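PDB 4DF3: fibrillarin-like rRNA/tRNA 2'-O-methyltransferase from Aeropyrum pernix, which probably methylates ribose 2'-hydroxyls of rRNA and tRNA with S-adenosylmethionine as methyl donor, at sites chosen by the guide RNA of box C/D particles. Local coordinates for residues R38-R43 / T91-S96; T120-R123 / N127-P130; A162-N167 / G207-K212. The protein carries 2 engineered substitutions. All coordinates share one frame; numbering follows the deposited sequence.

How the contacts relate
From the N terminus, contact 1 comes first: the connection 38-43, between strands 26-31 and 44-47 of the small antiparallel sheet, meets helix 90-99, so the N-terminal sheet is tied to the methyltransferase domain. Contact 2 then closes the short turn between helix 112-121 and strand 128-132, at one edge of the mixed sheet. Contact 3 joins helix 160-171 to the end of helix 195-206 and the approach to strand 211-216, the strand at the other edge. The three loops follow in series, neither nested nor crossed. Contacts 1 and 2 touch through Ser-96 and Asn-127, with centres 11 Å apart, whereas contact 3 is centred about 26 Å from contact 2.

Contact 1. Residues R38-R43 / T91-S96; sequences RVYGER and TASHMS. With SAM (S-adenosylmethionine), chain C.
Tyr-40 OH and His-94 NE2 lie 2.6 Å apart in a hydrogen bond that either could donate. Each ring meets the other at its edge, with planes at 74° and neither lying over the other's face. A chi1 of -64° sets His-94 CG opposite its carbonyl carbon, and from there the ring end reaches the tyrosine. His-94 ND1 bonds to Thr-30 OG1, and the ring stacks with Trp-55, which together should restrict its rotation. One residue earlier in each segment, Val-39 packs on the helix, CG2 reaching Ser-93 CB at 3.8 Å. The hydroxyl of Ser-93 is engaged elsewhere, with Arg-53 and with Thr-90 O.

The turn presenting Val-39 and Tyr-40 is clasped from within by Glu-42, whose OE2 accepts from Val-39 N at 2.7 Å and 169° through its syn lone pair; Arg-53 makes a salt bridge to OE2 and would be expected to favour the charged form. Turned away from this loop, Thr-91 donates from OG1 to SAM O at 2.6 Å, while its backbone N reaches SAM OXT weakly at 3.4 Å. Cradling the methionine carboxylate at the N-terminal end of helix 90-99, which follows strand 80-84 and its loop, is characteristic of Rossmann-like S-adenosylmethionine-dependent methyltransferases.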
ATOM      1  N   ARG A  38       3.565  16.476  -7.351  1.00 44.09           N
ATOM      2  CA  ARG A  38       4.578  15.649  -6.717  1.00 45.60           C
ATOM      3  C   ARG A  38       4.264  15.514  -5.202  1.00 45.11           C
ATOM      4  O   ARG A  38       4.181  16.535  -4.481  1.00 45.43           O
ATOM      5  CB  ARG A  38       5.949  16.311  -6.990  1.00 46.20           C
ATOM      6  CG  ARG A  38       7.190  15.715  -6.288  1.00 50.13           C
ATOM      7  CD  ARG A  38       8.423  16.657  -6.336  1.00 55.22           C
ATOM      8  NE  ARG A  38       9.380  16.303  -7.396  1.00 59.39           N
ATOM      9  CZ  ARG A  38       9.421  16.843  -8.620  1.00 61.02           C
ATOM     10  NH1 ARG A  38       8.554  17.787  -8.989  1.00 62.23           N
ATOM     11  NH2 ARG A  38      10.343  16.434  -9.488  1.00 61.48           N
ATOM     12  N   VAL A  39       4.121  14.274  -4.713  1.00 44.24           N
ATOM     13  CA  VAL A  39       3.640  14.003  -3.324  1.00 42.97           C
ATOM     14  C   VAL A  39       4.705  13.984  -2.207  1.00 42.47           C
ATOM     15  O   VAL A  39       4.498  14.557  -1.124  1.00 43.00           O
ATOM     16  CB  VAL A  39       2.755  12.677  -3.249  1.00 43.04           C
ATOM     17  CG1 VAL A  39       2.534  12.203  -1.804  1.00 41.20           C
ATOM     18  CG2 VAL A  39       1.434  12.847  -3.976  1.00 40.26           C
ATOM     19  N   TYR A  40       5.823  13.301  -2.436  1.00 41.59           N
ATOM     20  CA  TYR A  40       6.871  13.187  -1.408  1.00 39.79           C
ATOM     21  C   TYR A  40       8.292  13.420  -1.947  1.00 39.31           C
ATOM     22  O   TYR A  40       9.248  12.696  -1.592  1.00 40.16           O
ATOM     23  CB  TYR A  40       6.757  11.832  -0.705  1.00 39.45           C
ATOM     24  CG  TYR A  40       6.805  10.628  -1.613  1.00 36.26           C
ATOM     25  CD1 TYR A  40       7.970   9.868  -1.708  1.00 36.68           C
ATOM     26  CD2 TYR A  40       5.670  10.197  -2.318  1.00 33.10           C
ATOM     27  CE1 TYR A  40       8.026   8.725  -2.523  1.00 32.53           C
ATOM     28  CE2 TYR A  40       5.715   9.077  -3.136  1.00 27.73           C
ATOM     29  CZ  TYR A  40       6.884   8.341  -3.245  1.00 27.69           C
ATOM     30  OH  TYR A  40       6.986   7.174  -4.044  1.00 30.53           O
ATOM     31  N   GLY A  41       8.423  14.434  -2.799  1.00 37.86           N
ATOM     32  CA  GLY A  41       9.665  14.679  -3.514  1.00 35.00           C
ATOM     33  C   GLY A  41      10.070  13.500  -4.387  1.00 33.33           C
ATOM     34  O   GLY A  41      11.288  13.273  -4.607  1.00 33.68           O
ATOM     35  N   GLU A  42       9.088  12.734  -4.903  1.00 30.39           N
ATOM     36  CA  GLU A  42       9.453  11.590  -5.727  1.00 26.34           C
ATOM     37  C   GLU A  42       9.936  12.204  -7.058  1.00 23.60           C
ATOM     38  O   GLU A  42       9.675  13.358  -7.382  1.00 24.84           O
ATOM     39  CB  GLU A  42       8.306  10.555  -5.938  1.00 25.58           C
ATOM     40  CG  GLU A  42       7.064  11.088  -6.667  1.00 24.71           C
ATOM     41  CD  GLU A  42       6.123  11.978  -5.839  1.00 26.72           C
ATOM     42  OE1 GLU A  42       6.461  12.404  -4.725  1.00 29.76           O
ATOM     43  OE2 GLU A  42       5.035  12.302  -6.307  1.00 24.99           O
ATOM     44  N   ARG A  43      10.663  11.429  -7.804  1.00 22.84           N
ATOM     45  CA  ARG A  43      11.100  11.934  -9.072  1.00 20.41           C
ATOM     46  C   ARG A  43       9.997  11.631 -10.067  1.00 19.54           C
ATOM     47  O   ARG A  43       9.222  10.689  -9.848  1.00 17.51           O
ATOM     48  CB  ARG A  43      12.411  11.278  -9.426  1.00 23.28           C
ATOM     49  CG  ARG A  43      13.445  11.642  -8.407  1.00 27.17           C
ATOM     50  CD  ARG A  43      14.767  11.166  -8.761  1.00 31.47           C
ATOM     51  NE  ARG A  43      14.774   9.734  -9.045  1.00 32.44           N
ATOM     52  CZ  ARG A  43      15.800   9.114  -9.611  1.00 35.66           C
ATOM     53  NH1 ARG A  43      16.880   9.795  -9.997  1.00 35.51           N
ATOM     54  NH2 ARG A  43      15.741   7.815  -9.817  1.00 34.89           N
ATOM     55  N   THR A  91       2.371   5.849   0.114  1.00 11.33           N
ATOM     56  CA  THR A  91       2.004   4.621  -0.585  1.00 11.65           C
ATOM     57  C   THR A  91       0.593   4.808  -1.169  1.00 12.03           C
ATOM     58  O   THR A  91       0.289   4.307  -2.277  1.00 10.95           O
ATOM     59  CB  THR A  91       2.067   3.416   0.375  1.00 12.97           C
ATOM     60  OG1 THR A  91       3.439   3.275   0.859  1.00 10.98           O
ATOM     61  CG2 THR A  91       1.572   2.166  -0.332  1.00 11.49           C
ATOM     62  N   ALA A  92      -0.289   5.483  -0.415  1.00 10.94           N
ATOM     63  CA  ALA A  92      -1.659   5.669  -0.952  1.00 11.29           C
ATOM     64  C   ALA A  92      -1.642   6.452  -2.259  1.00 10.36           C
ATOM     65  O   ALA A  92      -2.511   6.253  -3.103  1.00 11.31           O
ATOM     66  CB  ALA A  92      -2.565   6.342   0.078  1.00 11.86           C
ATOM     67  N   SER A  93      -0.670   7.340  -2.461  1.00 11.65           N
ATOM     68  CA  SER A  93      -0.722   8.125  -3.702  1.00 10.83           C
ATOM     69  C   SER A  93      -0.506   7.200  -4.906  1.00  9.93           C
ATOM     70  O   SER A  93      -1.084   7.393  -5.985  1.00  9.47           O
ATOM     71  CB  SER A  93       0.348   9.266  -3.726  1.00 12.10           C
ATOM     72  OG  SER A  93       1.688   8.751  -3.692  1.00 14.07           O
ATOM     73  N   HIS A  94       0.392   6.234  -4.751  1.00  9.82           N
ATOM     74  CA  HIS A  94       0.553   5.254  -5.812  1.00  8.71           C
ATOM     75  C   HIS A  94      -0.647   4.326  -5.965  1.00  9.14           C
ATOM     76  O   HIS A  94      -0.989   3.960  -7.142  1.00 10.64           O
ATOM     77  CB  HIS A  94       1.880   4.454  -5.628  1.00  8.95           C
ATOM     78  CG  HIS A  94       3.098   5.335  -5.743  1.00  7.81           C
ATOM     79  ND1 HIS A  94       3.645   5.733  -6.950  1.00 13.00           N
ATOM     80  CD2 HIS A  94       3.846   5.907  -4.775  1.00 11.99           C
ATOM     81  CE1 HIS A  94       4.666   6.546  -6.710  1.00 12.06           C
ATOM     82  NE2 HIS A  94       4.821   6.645  -5.396  1.00 10.32           N
ATOM     83  N   MET A  95      -1.291   3.953  -4.871  1.00  9.11           N
ATOM     84  CA  MET A  95      -2.549   3.169  -5.004  1.00  9.40           C
ATOM     85  C   MET A  95      -3.554   4.024  -5.799  1.00 10.46           C
ATOM     86  O   MET A  95      -4.221   3.520  -6.717  1.00  9.82           O
ATOM     87  CB  MET A  95      -3.145   2.815  -3.661  1.00 10.31           C
ATOM     88  CG  MET A  95      -2.333   1.822  -2.956  1.00  9.16           C
ATOM     89  SD  MET A  95      -3.067   1.671  -1.318  1.00 13.67           S
ATOM     90  CE  MET A  95      -2.245   0.287  -0.541  1.00 14.15           C
ATOM     91  N   SER A  96      -3.618   5.319  -5.480  1.00 10.48           N
ATOM     92  CA  SER A  96      -4.546   6.262  -6.153  1.00 11.36           C
ATOM     93  C   SER A  96      -4.242   6.305  -7.663  1.00 12.40           C
ATOM     94  O   SER A  96      -5.191   6.212  -8.470  1.00 13.49           O
ATOM     95  CB  SER A  96      -4.460   7.676  -5.494  1.00 11.73           C
ATOM     96  OG  SER A  96      -4.939   8.686  -6.359  1.00 14.18           O
TER
HETATM   97  N   SAM C 301       1.369   3.459   5.257  1.00 16.17           N
HETATM   98  CA  SAM C 301       2.224   4.681   5.233  1.00 17.62           C
HETATM   99  C   SAM C 301       3.009   4.650   3.918  1.00 19.62           C
HETATM  100  O   SAM C 301       3.348   3.565   3.401  1.00 19.51           O
HETATM  101  OXT SAM C 301       3.303   5.705   3.367  1.00 20.72           O
HETATM  102  CB  SAM C 301       3.235   4.736   6.429  1.00 18.32           C
HETATM  103  CG  SAM C 301       2.403   4.523   7.683  1.00 19.69           C
HETATM  104  SD  SAM C 301       3.156   5.065   9.243  1.00 20.99           S
HETATM  105  CE  SAM C 301       4.207   3.593   9.341  1.00 14.88           C
HETATM  106  C5' SAM C 301       1.864   4.587  10.448  1.00 18.92           C
HETATM  107  C4' SAM C 301       0.760   5.635  10.614  1.00 20.71           C
HETATM  108  O4' SAM C 301      -0.399   5.118  11.265  1.00 17.66           O
HETATM  109  C3' SAM C 301       1.112   6.880  11.415  1.00 17.22           C
HETATM  110  O3' SAM C 301       0.875   7.976  10.526  1.00 15.55           O
HETATM  111  C2' SAM C 301       0.259   6.844  12.693  1.00 16.98           C
HETATM  112  O2' SAM C 301      -0.164   8.128  13.096  1.00 18.39           O
HETATM  113  C1' SAM C 301      -0.938   6.011  12.256  1.00 16.99           C
HETATM  114  N9  SAM C 301      -1.529   5.163  13.310  1.00 18.41           N
HETATM  115  C8  SAM C 301      -0.924   4.456  14.356  1.00 19.72           C
HETATM  116  N7  SAM C 301      -1.922   3.810  15.076  1.00 21.36           N
HETATM  117  C5  SAM C 301      -3.109   4.097  14.524  1.00 17.49           C
HETATM  118  C6  SAM C 301      -4.399   3.696  14.832  1.00 21.48           C
HETATM  119  N6  SAM C 301      -4.731   2.870  15.898  1.00 18.03           N
HETATM  120  N1  SAM C 301      -5.335   4.212  13.947  1.00 18.35           N
HETATM  121  C2  SAM C 301      -5.160   5.048  12.859  1.00 21.58           C
HETATM  122  N3  SAM C 301      -3.860   5.425  12.573  1.00 17.70           N
HETATM  123  C4  SAM C 301      -2.895   4.969  13.416  1.00 18.73           C

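Contact 2. Residues T120-R123 / N127-P130; sequences TVVR and NIFP
The return turn of a beta-alpha-beta unit, made of strand 104-109, helix 112-121 and strand 128-132, is closed by Val-122 packing against Ile-128 and Pro-130. Val-122 is the first residue to depart from helical backbone angles after the helix, and its CA lies 7.1 Å from that of Ile-128, a spacing bridged by side chains alone. No hydrogen bond spans the two segments, and together they bury only 122 Å² of surface.

The closest approach is methyl to methyl, Val-122 CG1 to Ile-128 CD1 at 3.7 Å, with the two side chains crossing at about a right angle. Ile-128 gets there by extension: chi2 of 170° puts CD1 at the far end of its longer branch, where it also lies 4.0 Å from Val-122 CB. The other valine methyl serves a different partner, CG2 standing 4.3 Å from Pro-130 CG at the margin of the contact. Strand alternation explains the pattern, because Ile-128 and Pro-130 direct their CB atoms to the valine while that of Phe-129 points away.

At the helix end, Arg-123 NH2 folds back to Thr-120 OG1 in a weak bond of 3.3 Å. Before the strand, the amide of Asn-127 binds Ser-96 OG through OD1 and Gly-100 O through ND2, joining the turn to helix 90-99. Strand 128-132 runs parallel to strand 104-109, with Phe-129 bonded through its backbone to Ile-105 and Gly-107, while Pro-130 also packs against Met-115, Leu-118 and Leu-119 of helix 112-121.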
ATOM      1  N   THR A 120      -2.999  18.099   2.624  1.00 39.05           N
ATOM      2  CA  THR A 120      -2.178  19.089   1.925  1.00 42.24           C
ATOM      3  C   THR A 120      -1.403  18.441   0.796  1.00 43.18           C
ATOM      4  O   THR A 120      -1.039  19.125  -0.163  1.00 44.58           O
ATOM      5  CB  THR A 120      -1.235  19.813   2.959  1.00 42.50           C
ATOM      6  OG1 THR A 120      -2.037  20.648   3.804  1.00 45.04           O
ATOM      7  CG2 THR A 120      -0.168  20.672   2.297  1.00 44.87           C
ATOM      8  N   VAL A 121      -1.138  17.132   0.938  1.00 44.31           N
ATOM      9  CA  VAL A 121      -0.567  16.246  -0.097  1.00 44.34           C
ATOM     10  C   VAL A 121      -1.661  15.714  -1.061  1.00 43.83           C
ATOM     11  O   VAL A 121      -1.391  15.433  -2.226  1.00 43.92           O
ATOM     12  CB  VAL A 121       0.124  15.006   0.569  1.00 44.88           C
ATOM     13  CG1 VAL A 121       0.482  13.979  -0.445  1.00 44.47           C
ATOM     14  CG2 VAL A 121       1.367  15.405   1.435  1.00 45.46           C
ATOM     15  N   VAL A 122      -2.882  15.566  -0.564  1.00 43.45           N
ATOM     16  CA  VAL A 122      -3.935  14.889  -1.329  1.00 42.97           C
ATOM     17  C   VAL A 122      -5.140  15.757  -1.656  1.00 42.88           C
ATOM     18  O   VAL A 122      -6.231  15.259  -1.958  1.00 42.46           O
ATOM     19  CB  VAL A 122      -4.335  13.469  -0.726  1.00 42.80           C
ATOM     20  CG1 VAL A 122      -3.083  12.626  -0.465  1.00 43.72           C
ATOM     21  CG2 VAL A 122      -5.210  13.565   0.523  1.00 41.44           C
ATOM     22  N   ARG A 123      -4.914  17.069  -1.650  1.00 42.34           N
ATOM     23  CA  ARG A 123      -5.951  18.060  -1.950  1.00 41.64           C
ATOM     24  C   ARG A 123      -6.427  18.049  -3.412  1.00 39.43           C
ATOM     25  O   ARG A 123      -7.502  18.571  -3.717  1.00 40.76           O
ATOM     26  CB  ARG A 123      -5.418  19.469  -1.590  1.00 42.81           C
ATOM     27  CG  ARG A 123      -6.354  20.658  -1.848  1.00 46.63           C
ATOM     28  CD  ARG A 123      -5.863  21.960  -1.178  1.00 52.38           C
ATOM     29  NE  ARG A 123      -5.810  21.832   0.281  1.00 56.53           N
ATOM     30  CZ  ARG A 123      -4.711  21.984   1.034  1.00 59.36           C
ATOM     31  NH1 ARG A 123      -3.524  22.310   0.501  1.00 58.95           N
ATOM     32  NH2 ARG A 123      -4.807  21.831   2.350  1.00 59.99           N
ATOM     33  N   ASN A 127      -9.721  10.749  -5.447  1.00 16.37           N
ATOM     34  CA  ASN A 127     -10.121   9.385  -5.204  1.00 14.38           C
ATOM     35  C   ASN A 127      -9.533   8.922  -3.867  1.00 13.46           C
ATOM     36  O   ASN A 127      -9.595   7.739  -3.546  1.00 15.33           O
ATOM     37  CB  ASN A 127      -9.737   8.458  -6.380  1.00 14.88           C
ATOM     38  CG  ASN A 127      -8.246   8.334  -6.556  1.00 14.21           C
ATOM     39  OD1 ASN A 127      -7.497   9.033  -5.940  1.00 11.34           O
ATOM     40  ND2 ASN A 127      -7.821   7.420  -7.402  1.00 10.84           N
ATOM     41  N   ILE A 128      -8.958   9.843  -3.096  1.00 12.40           N
ATOM     42  CA  ILE A 128      -8.569   9.526  -1.741  1.00 10.42           C
ATOM     43  C   ILE A 128      -9.526  10.198  -0.746  1.00 14.42           C
ATOM     44  O   ILE A 128      -9.729  11.449  -0.790  1.00 12.40           O
ATOM     45  CB  ILE A 128      -7.093   9.900  -1.377  1.00 11.77           C
ATOM     46  CG1 ILE A 128      -6.098   9.164  -2.268  1.00 14.54           C
ATOM     47  CG2 ILE A 128      -6.814   9.613   0.077  1.00  8.43           C
ATOM     48  CD1 ILE A 128      -4.606   9.708  -2.117  1.00 13.07           C
ATOM     49  N   PHE A 129     -10.049   9.376   0.186  1.00 14.56           N
ATOM     50  CA  PHE A 129     -11.072   9.826   1.167  1.00 16.01           C
ATOM     51  C   PHE A 129     -10.516   9.651   2.573  1.00 16.85           C
ATOM     52  O   PHE A 129     -10.561   8.535   3.154  1.00 14.79           O
ATOM     53  CB  PHE A 129     -12.357   8.964   0.997  1.00 15.41           C
ATOM     54  CG  PHE A 129     -13.181   9.318  -0.228  1.00 20.82           C
ATOM     55  CD1 PHE A 129     -14.459   9.881  -0.079  1.00 26.17           C
ATOM     56  CD2 PHE A 129     -12.708   9.064  -1.527  1.00 26.72           C
ATOM     57  CE1 PHE A 129     -15.265  10.201  -1.246  1.00 27.38           C
ATOM     58  CE2 PHE A 129     -13.500   9.426  -2.687  1.00 28.94           C
ATOM     59  CZ  PHE A 129     -14.763   9.985  -2.513  1.00 25.27           C
ATOM     60  N   PRO A 130      -9.928  10.729   3.141  1.00 16.24           N
ATOM     61  CA  PRO A 130      -9.309  10.582   4.461  1.00 17.32           C
ATOM     62  C   PRO A 130     -10.422  10.517   5.538  1.00 18.17           C
ATOM     63  O   PRO A 130     -11.500  11.174   5.436  1.00 15.89           O
ATOM     64  CB  PRO A 130      -8.423  11.866   4.604  1.00 18.63           C
ATOM     65  CG  PRO A 130      -8.366  12.441   3.185  1.00 17.87           C
ATOM     66  CD  PRO A 130      -9.730  12.083   2.612  1.00 18.25           C
TER

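Contact 3. Residues A162-N167 / G207-K212; sequences AIVVRN and GGLEIK
Val-165 sets both its methyls against the bare backbone of Gly-207: CG1 lies 4.0 Å and CG2 4.1 Å from Gly-207 CA. The CA atoms of the two residues are only 5.7 Å apart, a closeness possible because the glycine puts no side chain between them. One residue back on the helix, Val-164 CG1 touches Leu-209 CD1 at 4.1 Å, and these side chains cross at about a right angle. A chi1 of 169°, which sets Val-164 CG1 opposite the backbone nitrogen, makes that methyl the one to meet the leucine. The contact is wholly apolar, without a hydrogen bond between the segments.

What brings Leu-209 round to face Val-164 is a Schellman motif ending helix 195-206. Gly-208, at a phi of 87°, is its C' residue; Leu-209 N bonds to Leu-204 O and Gly-208 N to Met-205 O. The chain then leaves for strand 211-216 of the mixed sheet, where Lys-212 pairs through its backbone with Tyr-228. Val-164 and Leu-209 both also pack on Leu-204 and on Met-178 of strand 176-183.

Farther along the valine helix, Asn-167 ND2 bonds back to Ile-163 O, one turn earlier, at 2.9 Å and 167°. That oxygen also accepts from Asn-167 N, the two donors coming from opposite faces of its carbonyl plane. The same side chain ties the helix to the rest of the fold, ND2 bonding to Ala-135 O and OD1 to Tyr-141 OH; Ala-135 in turn offers its backbone N to S-adenosylmethionine.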
ATOM      1  N   ALA A 162      -5.331  -8.171  15.087  1.00 16.27           N
ATOM      2  CA  ALA A 162      -6.684  -7.983  15.680  1.00 15.22           C
ATOM      3  C   ALA A 162      -7.393  -6.768  15.096  1.00 13.84           C
ATOM      4  O   ALA A 162      -8.585  -6.847  14.842  1.00 13.28           O
ATOM      5  CB  ALA A 162      -6.592  -7.858  17.241  1.00 15.92           C
ATOM      6  N   ILE A 163      -6.649  -5.687  14.861  1.00 12.54           N
ATOM      7  CA  ILE A 163      -7.246  -4.461  14.256  1.00 12.93           C
ATOM      8  C   ILE A 163      -7.681  -4.810  12.830  1.00 13.07           C
ATOM      9  O   ILE A 163      -8.801  -4.424  12.374  1.00 12.51           O
ATOM     10  CB  ILE A 163      -6.231  -3.310  14.230  1.00 13.76           C
ATOM     11  CG1 ILE A 163      -5.856  -2.943  15.669  1.00 14.92           C
ATOM     12  CG2 ILE A 163      -6.739  -2.086  13.337  1.00 14.98           C
ATOM     13  CD1 ILE A 163      -4.756  -1.921  15.743  1.00 16.25           C
ATOM     14  N   VAL A 164      -6.771  -5.492  12.107  1.00  9.98           N
ATOM     15  CA  VAL A 164      -7.122  -5.960  10.743  1.00 14.17           C
ATOM     16  C   VAL A 164      -8.373  -6.804  10.709  1.00 12.74           C
ATOM     17  O   VAL A 164      -9.273  -6.541   9.851  1.00 12.92           O
ATOM     18  CB  VAL A 164      -5.957  -6.684  10.071  1.00 13.16           C
ATOM     19  CG1 VAL A 164      -6.379  -7.428   8.768  1.00 14.59           C
ATOM     20  CG2 VAL A 164      -4.798  -5.619   9.794  1.00 13.82           C
ATOM     21  N   VAL A 165      -8.444  -7.824  11.596  1.00 13.85           N
ATOM     22  CA  VAL A 165      -9.610  -8.732  11.547  1.00 13.26           C
ATOM     23  C   VAL A 165     -10.909  -7.981  11.794  1.00 14.02           C
ATOM     24  O   VAL A 165     -11.938  -8.233  11.152  1.00 13.75           O
ATOM     25  CB  VAL A 165      -9.368  -9.912  12.518  1.00 13.79           C
ATOM     26  CG1 VAL A 165     -10.634 -10.671  12.803  1.00 16.03           C
ATOM     27  CG2 VAL A 165      -8.264 -10.828  11.895  1.00 13.91           C
ATOM     28  N   ARG A 166     -10.866  -7.062  12.762  1.00 14.00           N
ATOM     29  CA  ARG A 166     -12.052  -6.272  13.157  1.00 15.42           C
ATOM     30  C   ARG A 166     -12.549  -5.421  12.005  1.00 14.16           C
ATOM     31  O   ARG A 166     -13.760  -5.389  11.680  1.00 15.62           O
ATOM     32  CB  ARG A 166     -11.662  -5.373  14.314  1.00 14.11           C
ATOM     33  CG  ARG A 166     -12.875  -4.741  15.053  1.00 17.87           C
ATOM     34  CD  ARG A 166     -12.381  -3.996  16.241  1.00 20.87           C
ATOM     35  NE  ARG A 166     -11.637  -4.881  17.162  1.00 17.88           N
ATOM     36  CZ  ARG A 166     -10.498  -4.549  17.752  1.00 17.64           C
ATOM     37  NH1 ARG A 166      -9.961  -3.346  17.595  1.00 19.36           N
ATOM     38  NH2 ARG A 166      -9.905  -5.427  18.562  1.00 22.34           N
ATOM     39  N   ASN A 167     -11.612  -4.681  11.385  1.00 13.61           N
ATOM     40  CA  ASN A 167     -11.972  -3.954  10.176  1.00 13.36           C
ATOM     41  C   ASN A 167     -12.453  -4.882   9.024  1.00 12.12           C
ATOM     42  O   ASN A 167     -13.366  -4.541   8.271  1.00 14.19           O
ATOM     43  CB  ASN A 167     -10.812  -3.099   9.732  1.00 11.51           C
ATOM     44  CG  ASN A 167     -10.719  -1.826  10.540  1.00 10.46           C
ATOM     45  OD1 ASN A 167     -11.189  -0.770  10.083  1.00 10.21           O
ATOM     46  ND2 ASN A 167     -10.112  -1.903  11.763  1.00 12.13           N
ATOM     47  N   GLY A 207      -9.092 -15.368  12.160  1.00 29.36           N
ATOM     48  CA  GLY A 207     -10.087 -14.434  11.614  1.00 27.77           C
ATOM     49  C   GLY A 207     -10.607 -14.777  10.230  1.00 27.52           C
ATOM     50  O   GLY A 207     -11.307 -13.975   9.635  1.00 26.48           O
ATOM     51  N   GLY A 208     -10.278 -15.965   9.707  1.00 27.61           N
ATOM     52  CA  GLY A 208     -10.770 -16.395   8.398  1.00 28.61           C
ATOM     53  C   GLY A 208      -9.925 -15.951   7.217  1.00 28.06           C
ATOM     54  O   GLY A 208     -10.342 -16.070   6.056  1.00 30.57           O
ATOM     55  N   LEU A 209      -8.745 -15.398   7.492  1.00 27.72           N
ATOM     56  CA  LEU A 209      -7.842 -14.919   6.417  1.00 26.59           C
ATOM     57  C   LEU A 209      -6.874 -16.047   6.171  1.00 27.25           C
ATOM     58  O   LEU A 209      -6.423 -16.706   7.120  1.00 29.58           O
ATOM     59  CB  LEU A 209      -7.118 -13.653   6.860  1.00 25.98           C
ATOM     60  CG  LEU A 209      -8.007 -12.426   6.873  1.00 24.37           C
ATOM     61  CD1 LEU A 209      -7.241 -11.260   7.475  1.00 21.10           C
ATOM     62  CD2 LEU A 209      -8.510 -12.079   5.446  1.00 24.63           C
ATOM     63  N   GLU A 210      -6.592 -16.350   4.924  1.00 24.61           N
ATOM     64  CA  GLU A 210      -5.604 -17.373   4.703  1.00 22.72           C
ATOM     65  C   GLU A 210      -4.400 -16.754   4.048  1.00 20.59           C
ATOM     66  O   GLU A 210      -4.553 -16.024   3.082  1.00 17.57           O
ATOM     67  CB  GLU A 210      -6.170 -18.453   3.806  1.00 25.81           C
ATOM     68  CG  GLU A 210      -7.191 -19.338   4.517  1.00 31.75           C
ATOM     69  CD  GLU A 210      -7.816 -20.302   3.523  1.00 39.73           C
ATOM     70  OE1 GLU A 210      -7.052 -21.069   2.879  1.00 41.02           O
ATOM     71  OE2 GLU A 210      -9.061 -20.243   3.367  1.00 46.02           O
ATOM     72  N   ILE A 211      -3.213 -17.108   4.532  1.00 18.82           N
ATOM     73  CA  ILE A 211      -2.021 -16.436   4.073  1.00 17.13           C
ATOM     74  C   ILE A 211      -1.613 -16.942   2.680  1.00 16.80           C
ATOM     75  O   ILE A 211      -1.397 -18.155   2.497  1.00 19.12           O
ATOM     76  CB  ILE A 211      -0.883 -16.710   5.037  1.00 17.42           C
ATOM     77  CG1 ILE A 211      -1.293 -16.326   6.498  1.00 22.26           C
ATOM     78  CG2 ILE A 211       0.326 -15.893   4.599  1.00 14.27           C
ATOM     79  CD1 ILE A 211      -1.949 -14.971   6.613  1.00 23.43           C
ATOM     80  N   LYS A 212      -1.511 -16.057   1.701  1.00 13.38           N
ATOM     81  CA  LYS A 212      -1.137 -16.416   0.362  1.00 13.62           C
ATOM     82  C   LYS A 212       0.338 -16.211   0.088  1.00 14.87           C
ATOM     83  O   LYS A 212       0.953 -16.940  -0.726  1.00 15.24           O
ATOM     84  CB  LYS A 212      -1.962 -15.615  -0.629  1.00 14.57           C
ATOM     85  CG  LYS A 212      -1.957 -16.222  -2.032  1.00 15.78           C
ATOM     86  CD  LYS A 212      -3.026 -15.669  -2.975  1.00 18.25           C
ATOM     87  CE  LYS A 212      -2.971 -16.500  -4.256  1.00 19.42           C
ATOM     88  NZ  LYS A 212      -3.636 -15.779  -5.334  1.00 18.09           N
TER